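Local coordinates for hypothetical conserved protein (Geobacillus kaustophilus, PDB 2R5X) that is of unknown function but belongs to the YugN-like family, folding as an antiparallel sheet backed by two helices, at residues 18-23 with 114-119; 11-16 with 73-78; 51-56 with 80-85. The protein carries 1 engineered substitution. One frame throughout, in Å; residues are numbered along the deposited sequence.

Contact 1: residues 18-23 with 114-119; sequences SRLDDI and SELEKI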
loop_
_atom_site.group_PDB
_atom_site.type_symbol
_atom_site.label_atom_id
_atom_site.label_comp_id
_atom_site.label_asym_id
_atom_site.label_seq_id
_atom_site.Cartn_x
_atom_site.Cartn_y
_atom_site.Cartn_z
ATOM N N SER A 18 -8.297 4.861 -10.435
ATOM C CA SER A 18 -9.346 5.636 -9.762
ATOM C C SER A 18 -10.043 4.812 -8.677
ATOM O O SER A 18 -10.358 5.323 -7.599
ATOM C CB SER A 18 -10.369 6.140 -10.777
ATOM O OG SER A 18 -10.946 5.056 -11.483
ATOM N N ARG A 19 -10.257 3.535 -8.970
ATOM C CA ARG A 19 -10.868 2.608 -8.028
ATOM C C ARG A 19 -9.908 2.257 -6.891
ATOM O O ARG A 19 -10.332 2.107 -5.743
ATOM C CB ARG A 19 -11.345 1.350 -8.755
ATOM C CG ARG A 19 -12.280 1.646 -9.924
ATOM C CD ARG A 19 -13.022 0.407 -10.387
ATOM N NE ARG A 19 -13.871 0.697 -11.541
ATOM C CZ ARG A 19 -14.796 -0.126 -12.029
ATOM N NH1 ARG A 19 -15.013 -1.310 -11.468
ATOM N NH2 ARG A 19 -15.511 0.240 -13.083
ATOM N N LEU A 20 -8.618 2.153 -7.215
ATOM C CA LEU A 20 -7.580 1.918 -6.209
ATOM C C LEU A 20 -7.462 3.105 -5.250
ATOM O O LEU A 20 -7.465 2.916 -4.026
ATOM C CB LEU A 20 -6.224 1.607 -6.867
ATOM C CG LEU A 20 -5.054 1.306 -5.912
ATOM C CD1 LEU A 20 -5.354 0.096 -5.026
ATOM C CD2 LEU A 20 -3.765 1.098 -6.689
ATOM N N ASP A 21 -7.374 4.310 -5.823
ATOM C CA ASP A 21 -7.317 5.576 -5.087
ATOM C C ASP A 21 -8.439 5.743 -4.056
ATOM O O ASP A 21 -8.181 6.137 -2.915
ATOM C CB ASP A 21 -7.353 6.767 -6.055
ATOM C CG ASP A 21 -5.973 7.189 -6.534
ATOM O OD1 ASP A 21 -5.000 7.081 -5.760
ATOM O OD2 ASP A 21 -5.864 7.655 -7.687
ATOM N N ASP A 22 -9.672 5.448 -4.473
ATOM C CA ASP A 22 -10.826 5.532 -3.586
ATOM C C ASP A 22 -10.678 4.579 -2.403
ATOM O O ASP A 22 -10.897 4.972 -1.255
ATOM C CB ASP A 22 -12.121 5.257 -4.358
ATOM C CG ASP A 22 -12.600 6.464 -5.151
ATOM O OD1 ASP A 22 -12.527 7.596 -4.625
ATOM O OD2 ASP A 22 -13.061 6.281 -6.300
ATOM N N ILE A 23 -10.289 3.338 -2.694
ATOM C CA ILE A 23 -10.095 2.304 -1.675
ATOM C C ILE A 23 -9.015 2.701 -0.659
ATOM O O ILE A 23 -9.245 2.623 0.547
ATOM C CB ILE A 23 -9.802 0.918 -2.320
ATOM C CG1 ILE A 23 -11.083 0.356 -2.937
ATOM C CG2 ILE A 23 -9.238 -0.079 -1.291
ATOM C CD1 ILE A 23 -10.874 -0.790 -3.886
ATOM N N SER A 114 -10.028 -7.444 0.444
ATOM C CA SER A 114 -11.488 -7.605 0.476
ATOM C C SER A 114 -12.201 -6.557 -0.372
ATOM O O SER A 114 -13.147 -6.871 -1.092
ATOM C CB SER A 114 -12.001 -7.541 1.920
ATOM O OG SER A 114 -13.415 -7.643 1.983
ATOM N N GLU A 115 -11.745 -5.307 -0.270
ATOM C CA GLU A 115 -12.304 -4.213 -1.073
ATOM C C GLU A 115 -12.032 -4.378 -2.571
ATOM O O GLU A 115 -12.877 -4.023 -3.392
ATOM C CB GLU A 115 -11.809 -2.837 -0.599
ATOM C CG GLU A 115 -12.353 -2.379 0.760
ATOM C CD GLU A 115 -13.865 -2.527 0.890
ATOM O OE1 GLU A 115 -14.608 -1.817 0.177
ATOM O OE2 GLU A 115 -14.302 -3.356 1.713
ATOM N N LEU A 116 -10.866 -4.922 -2.921
ATOM C CA LEU A 116 -10.530 -5.152 -4.327
ATOM C C LEU A 116 -11.323 -6.320 -4.915
ATOM O O LEU A 116 -11.695 -6.291 -6.086
ATOM C CB LEU A 116 -9.020 -5.364 -4.517
ATOM C CG LEU A 116 -8.070 -4.178 -4.265
ATOM C CD1 LEU A 116 -6.645 -4.673 -4.245
ATOM C CD2 LEU A 116 -8.216 -3.069 -5.296
ATOM N N GLU A 117 -11.591 -7.330 -4.086
ATOM C CA GLU A 117 -12.405 -8.490 -4.472
ATOM C C GLU A 117 -13.866 -8.136 -4.763
ATOM O O GLU A 117 -14.524 -8.806 -5.564
ATOM C CB GLU A 117 -12.338 -9.585 -3.400
ATOM C CG GLU A 117 -11.071 -10.448 -3.435
ATOM C CD GLU A 117 -10.958 -11.308 -4.692
ATOM O OE1 GLU A 117 -11.986 -11.854 -5.150
ATOM O OE2 GLU A 117 -9.833 -11.446 -5.219
ATOM N N LYS A 118 -14.356 -7.073 -4.123
ATOM C CA LYS A 118 -15.744 -6.629 -4.266
ATOM C C LYS A 118 -16.040 -5.957 -5.602
ATOM O O LYS A 118 -17.200 -5.834 -5.994
ATOM C CB LYS A 118 -16.115 -5.673 -3.135
ATOM C CG LYS A 118 -16.375 -6.352 -1.812
ATOM C CD LYS A 118 -16.508 -5.325 -0.708
ATOM C CE LYS A 118 -16.842 -5.999 0.597
ATOM N NZ LYS A 118 -16.833 -5.034 1.710
ATOM N N ILE A 119 -14.995 -5.508 -6.288
ATOM C CA ILE A 119 -15.155 -4.795 -7.557
ATOM C C ILE A 119 -14.452 -5.512 -8.711
ATOM O O ILE A 119 -14.369 -4.976 -9.817
ATOM C CB ILE A 119 -14.636 -3.335 -7.465
ATOM C CG1 ILE A 119 -13.158 -3.309 -7.054
ATOM C CG2 ILE A 119 -15.499 -2.511 -6.504
ATOM C CD1 ILE A 119 -12.423 -2.066 -7.490
#
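Ile-23 and Glu-115 bring the two backbones nearest, their CA atoms 6.9 Å apart, while Arg-19 and Ile-119 at the other end stand 8.6 Å apart by the same measure. This is helix-to-helix packing on one side of an antiparallel sheet: helix 17-26 meets the last turn of helix 99-117 and the residues just beyond it. No hydrogen bond crosses, so apolar carbons carry the contact. Ile-23 has two branches in use: CG2 touches Glu-115 CB at 3.8 Å, and CD1 reaches Leu-116 CD2 at 3.8 Å and Ile-119 CD1 at 4.1 Å. With an alanine here, CG2 and CD1 gone, a gap would probably open between helix 17-26 and the Glu-115/Leu-116 side of the other helix, leaving Leu-116 CD2 with less to pack against. Leu-20 adds a looser touch from its CD1 to Leu-116 CD2, and both leucines also rest on Val-15 and Leu-75 of the sheet beneath. The polar end of Glu-115 turns to other work: OE1 forms a salt bridge with Arg-26, and OE2 takes NZ of Lys-118 on its syn side at 3.0 Å. At the outer edge the side chains of Arg-19 and Ile-119 run antiparallel alongside each other. Ile-119 CG1 sits between its backbone N and carbonyl carbon (chi1 58°), and from there CD1 lies 3.8 Å from Arg-19 CB and 3.9 Å from Arg-19 CD.

Contact 2: residues 11-16 with 73-78; sequences ENQTVE and IKLLTP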
loop_
_atom_site.group_PDB
_atom_site.type_symbol
_atom_site.label_atom_id
_atom_site.label_comp_id
_atom_site.label_asym_id
_atom_site.label_seq_id
_atom_site.Cartn_x
_atom_site.Cartn_y
_atom_site.Cartn_z
ATOM N N GLU A 11 -0.836 -9.233 -5.245
ATOM C CA GLU A 11 -0.005 -9.273 -6.451
ATOM C C GLU A 11 -0.639 -10.081 -7.591
ATOM O O GLU A 11 -0.070 -10.162 -8.682
ATOM C CB GLU A 11 1.385 -9.854 -6.132
ATOM C CG GLU A 11 2.096 -9.277 -4.903
ATOM C CD GLU A 11 1.904 -10.118 -3.644
ATOM O OE1 GLU A 11 0.781 -10.602 -3.400
ATOM O OE2 GLU A 11 2.878 -10.290 -2.888
ATOM N N ASN A 12 -1.805 -10.674 -7.334
ATOM C CA ASN A 12 -2.432 -11.630 -8.258
ATOM C C ASN A 12 -3.543 -11.056 -9.139
ATOM O O ASN A 12 -4.060 -11.754 -10.016
ATOM C CB ASN A 12 -2.962 -12.856 -7.495
ATOM C CG ASN A 12 -1.866 -13.623 -6.763
ATOM O OD1 ASN A 12 -0.730 -13.725 -7.235
ATOM N ND2 ASN A 12 -2.210 -14.176 -5.603
ATOM N N GLN A 13 -3.915 -9.801 -8.903
ATOM C CA GLN A 13 -4.927 -9.148 -9.727
ATOM C C GLN A 13 -4.639 -7.660 -9.952
ATOM O O GLN A 13 -3.964 -7.010 -9.153
ATOM C CB GLN A 13 -6.347 -9.380 -9.169
ATOM C CG GLN A 13 -6.867 -8.334 -8.172
ATOM C CD GLN A 13 -6.125 -8.344 -6.848
ATOM O OE1 GLN A 13 -6.193 -9.311 -6.091
ATOM N NE2 GLN A 13 -5.423 -7.257 -6.559
ATOM N N THR A 14 -5.160 -7.147 -11.061
ATOM C CA THR A 14 -4.952 -5.765 -11.478
ATOM C C THR A 14 -6.216 -4.947 -11.225
ATOM O O THR A 14 -7.310 -5.506 -11.092
ATOM C CB THR A 14 -4.566 -5.695 -12.972
ATOM O OG1 THR A 14 -5.595 -6.311 -13.752
ATOM C CG2 THR A 14 -3.238 -6.429 -13.234
ATOM N N VAL A 15 -6.067 -3.627 -11.162
ATOM C CA VAL A 15 -7.172 -2.735 -10.808
ATOM C C VAL A 15 -6.997 -1.353 -11.457
ATOM O O VAL A 15 -5.872 -0.884 -11.637
ATOM C CB VAL A 15 -7.355 -2.647 -9.239
ATOM C CG1 VAL A 15 -6.093 -2.111 -8.548
ATOM C CG2 VAL A 15 -8.591 -1.833 -8.844
ATOM N N GLU A 16 -8.111 -0.725 -11.832
ATOM C CA GLU A 16 -8.100 0.650 -12.325
ATOM C C GLU A 16 -7.696 1.615 -11.208
ATOM O O GLU A 16 -8.141 1.461 -10.069
ATOM C CB GLU A 16 -9.466 1.034 -12.903
ATOM C CG GLU A 16 -9.455 2.344 -13.694
ATOM C CD GLU A 16 -10.759 2.625 -14.416
ATOM O OE1 GLU A 16 -11.447 1.658 -14.801
ATOM O OE2 GLU A 16 -11.086 3.818 -14.606
ATOM N N ILE A 73 -3.413 -0.768 -12.784
ATOM C CA ILE A 73 -2.357 -0.912 -11.785
ATOM C C ILE A 73 -2.165 -2.377 -11.379
ATOM O O ILE A 73 -3.115 -3.060 -10.995
ATOM C CB ILE A 73 -2.625 -0.000 -10.534
ATOM C CG1 ILE A 73 -2.839 1.470 -10.942
ATOM C CG2 ILE A 73 -1.510 -0.118 -9.479
ATOM C CD1 ILE A 73 -1.687 2.121 -11.745
ATOM N N LYS A 74 -0.934 -2.861 -11.494
ATOM C CA LYS A 74 -0.578 -4.169 -10.950
ATOM C C LYS A 74 0.183 -3.956 -9.630
ATOM O O LYS A 74 1.270 -3.376 -9.618
ATOM C CB LYS A 74 0.235 -4.978 -11.975
ATOM C CG LYS A 74 0.454 -6.460 -11.637
ATOM C CD LYS A 74 1.623 -6.668 -10.672
ATOM C CE LYS A 74 1.887 -8.119 -10.361
ATOM N NZ LYS A 74 2.761 -8.237 -9.162
ATOM N N LEU A 75 -0.391 -4.438 -8.529
ATOM C CA LEU A 75 0.172 -4.232 -7.194
ATOM C C LEU A 75 1.357 -5.145 -6.897
ATOM O O LEU A 75 1.389 -6.308 -7.303
ATOM C CB LEU A 75 -0.896 -4.417 -6.115
ATOM C CG LEU A 75 -2.130 -3.507 -6.076
ATOM C CD1 LEU A 75 -3.086 -4.022 -5.031
ATOM C CD2 LEU A 75 -1.776 -2.064 -5.770
ATOM N N LEU A 76 2.325 -4.590 -6.176
ATOM C CA LEU A 76 3.525 -5.305 -5.764
ATOM C C LEU A 76 3.374 -5.764 -4.314
ATOM O O LEU A 76 2.362 -5.490 -3.680
ATOM C CB LEU A 76 4.743 -4.393 -5.926
ATOM C CG LEU A 76 4.985 -3.835 -7.339
ATOM C CD1 LEU A 76 5.914 -2.634 -7.286
ATOM C CD2 LEU A 76 5.547 -4.901 -8.287
ATOM N N THR A 77 4.368 -6.473 -3.797
ATOM C CA THR A 77 4.326 -6.968 -2.427
ATOM C C THR A 77 4.404 -5.800 -1.446
ATOM O O THR A 77 5.339 -4.988 -1.522
ATOM C CB THR A 77 5.457 -7.986 -2.184
ATOM O OG1 THR A 77 5.331 -9.046 -3.143
ATOM C CG2 THR A 77 5.398 -8.577 -0.771
ATOM N N PRO A 78 3.400 -5.684 -0.550
ATOM C CA PRO A 78 3.391 -4.603 0.442
ATOM C C PRO A 78 4.528 -4.719 1.431
ATOM O O PRO A 78 4.959 -5.835 1.753
ATOM C CB PRO A 78 2.049 -4.792 1.157
ATOM C CG PRO A 78 1.221 -5.588 0.206
ATOM C CD PRO A 78 2.200 -6.530 -0.420
#
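Val-15 and Ile-73 hold each other through two backbone bonds, Ile-73 N to Val-15 O at 2.7 Å and Val-15 N to Ile-73 O at 3.0 Å. The first is the straighter, 164° at the hydrogen. On the sheet face of Thr-14 and Lys-74, the Thr-14 CG2 methyl meets Lys-74 CB at 4.0 Å, the two side chains nearly perpendicular to each other. Further along, Glu-11 OE2 accepts the Thr-77 hydroxyl on its anti lone pair, OG1 to OE2 being 2.8 Å, and the bend at chi2 (96°) carries it there. Strand 14-16 is a short edge partner of strand 71-84, antiparallel with an angle of 138° between their directions, and the chain before it stays alongside through side chains and a CA-H...O contact from Glu-11 CA to Leu-75 O. Lys-74 spans that part: its CE lies 3.3 Å from Glu-11 O, and NZ bonds Leu-75 O at 3.0 Å. Behind this shell, strand 51-61 bonds the backbone of Lys-74 through Tyr-60 and that of Leu-76 through Gln-58. On the other face Ile-73 rests on Leu-17 and Leu-20 of helix 17-26. Gln-13, poorly ordered, accepts a hydrogen bond from Lys-113 at OE1.

Contact 3: residues 51-56 with 80-85; sequences GTYYLR and MGKHYY. Engineered in segment 80-85: Met-80 (natural residue Leu).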
loop_
_atom_site.group_PDB
_atom_site.type_symbol
_atom_site.label_atom_id
_atom_site.label_comp_id
_atom_site.label_asym_id
_atom_site.label_seq_id
_atom_site.Cartn_x
_atom_site.Cartn_y
_atom_site.Cartn_z
ATOM N N GLY A 51 9.499 6.953 16.443
ATOM C CA GLY A 51 9.397 7.553 15.118
ATOM C C GLY A 51 8.142 7.193 14.360
ATOM O O GLY A 51 7.042 7.313 14.886
ATOM N N THR A 52 8.317 6.762 13.116
ATOM C CA THR A 52 7.201 6.471 12.225
ATOM C C THR A 52 7.404 5.127 11.551
ATOM O O THR A 52 8.443 4.876 10.937
ATOM C CB THR A 52 7.040 7.561 11.132
ATOM O OG1 THR A 52 6.753 8.819 11.748
ATOM C CG2 THR A 52 5.913 7.225 10.165
ATOM N N TYR A 53 6.415 4.258 11.705
ATOM C CA TYR A 53 6.287 3.088 10.860
ATOM C C TYR A 53 5.301 3.431 9.774
ATOM O O TYR A 53 4.326 4.155 10.014
ATOM C CB TYR A 53 5.776 1.895 11.661
ATOM C CG TYR A 53 6.769 1.370 12.663
ATOM C CD1 TYR A 53 7.727 0.422 12.295
ATOM C CD2 TYR A 53 6.752 1.818 13.984
ATOM C CE1 TYR A 53 8.641 -0.066 13.220
ATOM C CE2 TYR A 53 7.659 1.336 14.917
ATOM C CZ TYR A 53 8.604 0.401 14.530
ATOM O OH TYR A 53 9.502 -0.072 15.461
ATOM N N TYR A 54 5.550 2.924 8.573
ATOM C CA TYR A 54 4.631 3.165 7.473
ATOM C C TYR A 54 4.345 1.898 6.671
ATOM O O TYR A 54 5.257 1.184 6.259
ATOM C CB TYR A 54 5.091 4.335 6.579
ATOM C CG TYR A 54 6.499 4.223 6.027
ATOM C CD1 TYR A 54 6.732 3.663 4.766
ATOM C CD2 TYR A 54 7.595 4.699 6.750
ATOM C CE1 TYR A 54 8.021 3.567 4.251
ATOM C CE2 TYR A 54 8.893 4.604 6.244
ATOM C CZ TYR A 54 9.094 4.045 4.993
ATOM O OH TYR A 54 10.369 3.953 4.489
ATOM N N LEU A 55 3.061 1.617 6.486
ATOM C CA LEU A 55 2.627 0.496 5.669
ATOM C C LEU A 55 2.543 0.984 4.230
ATOM O O LEU A 55 1.737 1.850 3.915
ATOM C CB LEU A 55 1.265 -0.023 6.153
ATOM C CG LEU A 55 0.571 -1.161 5.395
ATOM C CD1 LEU A 55 1.474 -2.392 5.258
ATOM C CD2 LEU A 55 -0.738 -1.521 6.078
ATOM N N ARG A 56 3.373 0.417 3.362
ATOM C CA ARG A 56 3.482 0.902 1.992
ATOM C C ARG A 56 2.902 -0.079 0.987
ATOM O O ARG A 56 3.341 -1.227 0.908
ATOM C CB ARG A 56 4.947 1.209 1.654
ATOM C CG ARG A 56 5.196 1.616 0.204
ATOM C CD ARG A 56 6.504 2.398 0.049
ATOM N NE ARG A 56 6.429 3.731 0.653
ATOM C CZ ARG A 56 7.294 4.718 0.430
ATOM N NH1 ARG A 56 8.317 4.546 -0.397
ATOM N NH2 ARG A 56 7.132 5.886 1.028
ATOM N N MET A 80 6.524 -2.858 5.153
ATOM C CA MET A 80 6.498 -1.923 6.279
ATOM C C MET A 80 7.869 -1.290 6.447
ATOM O O MET A 80 8.847 -1.974 6.765
ATOM C CB MET A 80 6.066 -2.590 7.591
ATOM C CG MET A 80 5.414 -1.616 8.574
ATOM S SD MET A 80 5.197 -2.180 10.276
ATOM C CE MET A 80 4.620 -3.837 10.122
ATOM N N GLY A 81 7.932 0.017 6.222
ATOM C CA GLY A 81 9.155 0.778 6.458
ATOM C C GLY A 81 9.209 1.367 7.855
ATOM O O GLY A 81 8.190 1.471 8.542
ATOM N N LYS A 82 10.408 1.763 8.263
ATOM C CA LYS A 82 10.652 2.276 9.596
ATOM C C LYS A 82 11.550 3.509 9.526
ATOM O O LYS A 82 12.621 3.471 8.917
ATOM C CB LYS A 82 11.325 1.195 10.435
ATOM C CG LYS A 82 11.595 1.574 11.872
ATOM C CD LYS A 82 12.464 0.520 12.536
ATOM C CE LYS A 82 12.223 0.484 14.027
ATOM N NZ LYS A 82 13.031 -0.572 14.688
ATOM N N HIS A 83 11.105 4.594 10.155
ATOM C CA HIS A 83 11.900 5.820 10.262
ATOM C C HIS A 83 12.037 6.300 11.714
ATOM O O HIS A 83 11.045 6.649 12.357
ATOM C CB HIS A 83 11.281 6.918 9.393
ATOM C CG HIS A 83 11.958 8.243 9.518
ATOM N ND1 HIS A 83 13.140 8.538 8.873
ATOM C CD2 HIS A 83 11.615 9.357 10.208
ATOM C CE1 HIS A 83 13.500 9.774 9.169
ATOM N NE2 HIS A 83 12.591 10.293 9.975
ATOM N N TYR A 84 13.272 6.336 12.210
ATOM C CA TYR A 84 13.564 6.780 13.583
ATOM C C TYR A 84 13.591 8.305 13.723
ATOM O O TYR A 84 14.346 8.990 13.018
ATOM C CB TYR A 84 14.917 6.235 14.069
ATOM C CG TYR A 84 15.057 4.727 14.127
ATOM C CD1 TYR A 84 14.701 4.012 15.272
ATOM C CD2 TYR A 84 15.585 4.018 13.046
ATOM C CE1 TYR A 84 14.846 2.625 15.327
ATOM C CE2 TYR A 84 15.732 2.639 13.088
ATOM C CZ TYR A 84 15.365 1.949 14.228
ATOM O OH TYR A 84 15.520 0.582 14.257
ATOM N N TYR A 85 12.771 8.818 14.644
ATOM C CA TYR A 85 12.785 10.228 15.062
ATOM C C TYR A 85 12.212 10.385 16.485
ATOM O O TYR A 85 11.107 9.914 16.760
ATOM C CB TYR A 85 12.008 11.126 14.082
ATOM C CG TYR A 85 12.087 12.594 14.446
ATOM C CD1 TYR A 85 13.251 13.329 14.213
ATOM C CD2 TYR A 85 11.009 13.244 15.043
ATOM C CE1 TYR A 85 13.335 14.675 14.564
ATOM C CE2 TYR A 85 11.084 14.592 15.390
ATOM C CZ TYR A 85 12.245 15.299 15.145
ATOM O OH TYR A 85 12.319 16.629 15.487
#
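Backbone bonds tie Thr-52 to His-83 and Tyr-54 to Gly-81, two antiparallel hydrogen-bonded pairs. Thr-52 N reaches His-83 O at 2.8 Å, in the carbonyl plane; Tyr-54 N meets Gly-81 O at 3.0 Å from above the plane of the Gly-81 carbonyl. Carbon donors add to them: Tyr-53 CA lies 3.4 Å from Gly-81 O, and Gly-51 CA points a hydrogen at His-83 O. Gly-51 has backbone angles that call for glycine, and a CB there would also clash with His-83 O.

Aromatic contacts lie on both faces. The Tyr-54 ring, with CG between its backbone N and carbonyl carbon (chi1 54°), lies over Gly-81, whose CA sits 3.7 Å from the ring centroid and 18° off the normal, a CH-pi contact; a CB on Gly-81 would run into the ring. On the opposite face Tyr-53 and Lys-82 run alongside one another in the same direction, Lys-82 CG touching Tyr-53 CE1 at 3.6 Å. There the engineered Met-80 makes an oblique Met-aromatic contact, its SD 5.2 Å from the Tyr-53 ring centroid.

Polar ends and outer neighbours complete the account. The extended Lys-82 chain delivers NZ to Tyr-84 OH at 2.8 Å, and NZ also bonds His-96 O. Helix 99-117 covers the face of Tyr-53 and Met-80: Leu-101 touches both. The alternating hydrogen-bonded and non-hydrogen-bonded pairs, with strands at 160°, mark antiparallel neighbours, and since 51-61 and 71-84 follow each other in the chain they form a beta hairpin.

Strand 71-84 serves both contact 2 and contact 3, near its two ends; the centres of the two contacts lie about 22 Å apart on opposite sides of the chain's centre, and they meet where Pro-78 CB packs on Arg-56 O. Contact 1 uses the helices instead, yet touches contact 2 directly, Leu-116 CD2 lying 3.8 Å from Val-15 CG2. Contacts 1 and 3 do not touch, though helix 99-117 reaches both regions. Of the touching residues, three of six are buried and none exposed in contact 1, four of nine and one in contact 2, four of ten and three in contact 3, the most open. Helix packing brings carbon contacts without cross-bonds in contact 1; sheet pairing brings one backbone pair plus one side-chain bond across in contact 2, and a regular ladder flanked by aromatic rings in contact 3.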